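PDB 3K9C: transcriptional regulator, LacI family protein from Rhodococcus jostii, which probably regulates transcription as a DNA-binding member of the LacI family, whose periplasmic-binding-protein-like domain is thought to sense a small-molecule effector. Local coordinates for residues T235-A240 against A266-R271. Numbering follows the deposited sequence.
Sequences TISQDA and APHLVR
Thr235-Ser237 and His268-Val270 pair as antiparallel strands, their directions 138° apart, with Thr235-Val270 and Ser237-His268 the hydrogen-bonded pairs flanking the non-hydrogen-bonded pair Ile236-Leu269. Thr235 and Val270 exchange two backbone bonds, Val270 N reaching Thr235 O at 2.8 Å; in the second pair Ser237 N to His268 O is as short, 2.8 Å, and its return bond longer. The beta-branched Thr235 and Val270 suit extended chain and lie side by side on one face, while the Thr235 hydroxyl turns to Asp194. On this same face Ser237 is small enough to sit against the imidazole: its CB lies over one face of the ring, 3.4 Å from His268 CE1. With OG anti to the backbone N (chi1 168°), Ser237 accepts from Asp239 N at 2.8 Å, an ST turn. A valine in place of Ser237 would probably leave that amide without its acceptor and the turn less firmly set. Asp239, the N-cap, spends OD1 on His242 N; its OD2 comes to the ring edge of His268, 3.9 Å from NE2, too far for a bond. On the opposite face Ile236, which also packs on Ala117 of helix 110-123, meets Pro267 CB through CG2. Backbone bonds thus hold the edge strand, outermost within this chain, near the junction of the fold's two subdomains, and the ST turn, then the N-cap, carry it into helix 240-255.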
loop_
_atom_site.group_PDB
_atom_site.type_symbol
_atom_site.label_atom_id
_atom_site.label_comp_id
_atom_site.label_asym_id
_atom_site.label_seq_id
_atom_site.Cartn_x
_atom_site.Cartn_y
_atom_site.Cartn_z
ATOM N N THR B 235 13.277 -3.631 -12.291
ATOM C CA THR B 235 12.048 -4.412 -12.307
ATOM C C THR B 235 11.488 -4.582 -13.714
ATOM O O THR B 235 12.025 -4.038 -14.675
ATOM C CB THR B 235 10.980 -3.713 -11.429
ATOM O OG1 THR B 235 9.850 -4.566 -11.257
ATOM C CG2 THR B 235 10.525 -2.418 -12.085
ATOM N N ILE B 236 10.401 -5.334 -13.818
ATOM C CA ILE B 236 9.742 -5.580 -15.089
ATOM C C ILE B 236 8.376 -4.914 -15.095
ATOM O O ILE B 236 7.512 -5.244 -14.273
ATOM C CB ILE B 236 9.565 -7.088 -15.332
ATOM C CG1 ILE B 236 10.938 -7.733 -15.499
ATOM C CG2 ILE B 236 8.705 -7.325 -16.553
ATOM C CD1 ILE B 236 10.895 -9.210 -15.427
ATOM N N SER B 237 8.180 -3.974 -16.014
ATOM C CA SER B 237 6.909 -3.269 -16.103
ATOM C C SER B 237 5.859 -4.032 -16.878
ATOM O O SER B 237 6.164 -4.721 -17.850
ATOM C CB SER B 237 7.089 -1.898 -16.756
ATOM O OG SER B 237 5.829 -1.339 -17.094
ATOM N N GLN B 238 4.615 -3.895 -16.435
ATOM C CA GLN B 238 3.484 -4.528 -17.088
ATOM C C GLN B 238 2.682 -3.428 -17.762
ATOM O O GLN B 238 1.632 -3.677 -18.357
ATOM C CB GLN B 238 2.606 -5.230 -16.064
ATOM C CG GLN B 238 3.300 -6.315 -15.286
ATOM C CD GLN B 238 2.324 -7.381 -14.841
ATOM O OE1 GLN B 238 1.664 -8.015 -15.666
ATOM N NE2 GLN B 238 2.225 -7.584 -13.534
ATOM N N ASP B 239 3.188 -2.205 -17.646
ATOM C CA ASP B 239 2.551 -1.030 -18.228
ATOM C C ASP B 239 1.120 -0.894 -17.733
ATOM O O ASP B 239 0.173 -1.106 -18.483
ATOM C CB ASP B 239 2.553 -1.115 -19.753
ATOM C CG ASP B 239 2.408 0.246 -20.403
ATOM O OD1 ASP B 239 1.614 1.070 -19.892
ATOM O OD2 ASP B 239 3.086 0.491 -21.425
ATOM N N ALA B 240 0.983 -0.532 -16.463
ATOM C CA ALA B 240 -0.317 -0.370 -15.822
ATOM C C ALA B 240 -1.313 0.492 -16.621
ATOM O O ALA B 240 -2.486 0.120 -16.785
ATOM C CB ALA B 240 -0.121 0.217 -14.428
ATOM N N ALA B 266 2.776 -7.109 -23.946
ATOM C CA ALA B 266 4.217 -7.247 -23.793
ATOM C C ALA B 266 4.734 -6.378 -22.658
ATOM O O ALA B 266 4.353 -5.218 -22.528
ATOM C CB ALA B 266 4.916 -6.857 -25.078
ATOM N N PRO B 267 5.604 -6.941 -21.806
ATOM C CA PRO B 267 6.172 -6.193 -20.683
ATOM C C PRO B 267 7.534 -5.659 -21.116
ATOM O O PRO B 267 8.017 -6.001 -22.190
ATOM C CB PRO B 267 6.304 -7.262 -19.610
ATOM C CG PRO B 267 6.752 -8.442 -20.418
ATOM C CD PRO B 267 5.825 -8.389 -21.628
ATOM N N HIS B 268 8.144 -4.812 -20.300
ATOM C CA HIS B 268 9.468 -4.301 -20.631
ATOM C C HIS B 268 10.330 -4.153 -19.397
ATOM O O HIS B 268 9.826 -4.046 -18.279
ATOM C CB HIS B 268 9.398 -2.982 -21.425
ATOM C CG HIS B 268 8.412 -1.987 -20.904
ATOM N ND1 HIS B 268 8.721 -1.065 -19.925
ATOM C CD2 HIS B 268 7.127 -1.740 -21.258
ATOM C CE1 HIS B 268 7.673 -0.293 -19.700
ATOM N NE2 HIS B 268 6.693 -0.682 -20.497
ATOM N N LEU B 269 11.639 -4.181 -19.610
ATOM C CA LEU B 269 12.595 -4.071 -18.522
ATOM C C LEU B 269 12.824 -2.631 -18.130
ATOM O O LEU B 269 12.962 -1.763 -18.979
ATOM C CB LEU B 269 13.938 -4.695 -18.913
ATOM C CG LEU B 269 15.047 -4.495 -17.873
ATOM C CD1 LEU B 269 14.739 -5.329 -16.649
ATOM C CD2 LEU B 269 16.400 -4.886 -18.464
ATOM N N VAL B 270 12.859 -2.390 -16.828
ATOM C CA VAL B 270 13.102 -1.068 -16.305
ATOM C C VAL B 270 14.304 -1.197 -15.388
ATOM O O VAL B 270 14.189 -1.683 -14.258
ATOM C CB VAL B 270 11.887 -0.542 -15.513
ATOM C CG1 VAL B 270 12.192 0.855 -14.955
ATOM C CG2 VAL B 270 10.669 -0.503 -16.407
ATOM N N ARG B 271 15.460 -0.777 -15.894
ATOM C CA ARG B 271 16.711 -0.846 -15.145
ATOM C C ARG B 271 16.918 0.336 -14.231
ATOM O O ARG B 271 16.765 1.492 -14.629
ATOM C CB ARG B 271 17.915 -0.911 -16.088
ATOM C CG ARG B 271 18.127 -2.225 -16.781
ATOM C CD ARG B 271 19.171 -2.068 -17.867
ATOM N NE ARG B 271 18.750 -1.057 -18.835
ATOM C CZ ARG B 271 19.373 -0.803 -19.980
ATOM N NH1 ARG B 271 20.461 -1.492 -20.312
ATOM N NH2 ARG B 271 18.900 0.132 -20.796
#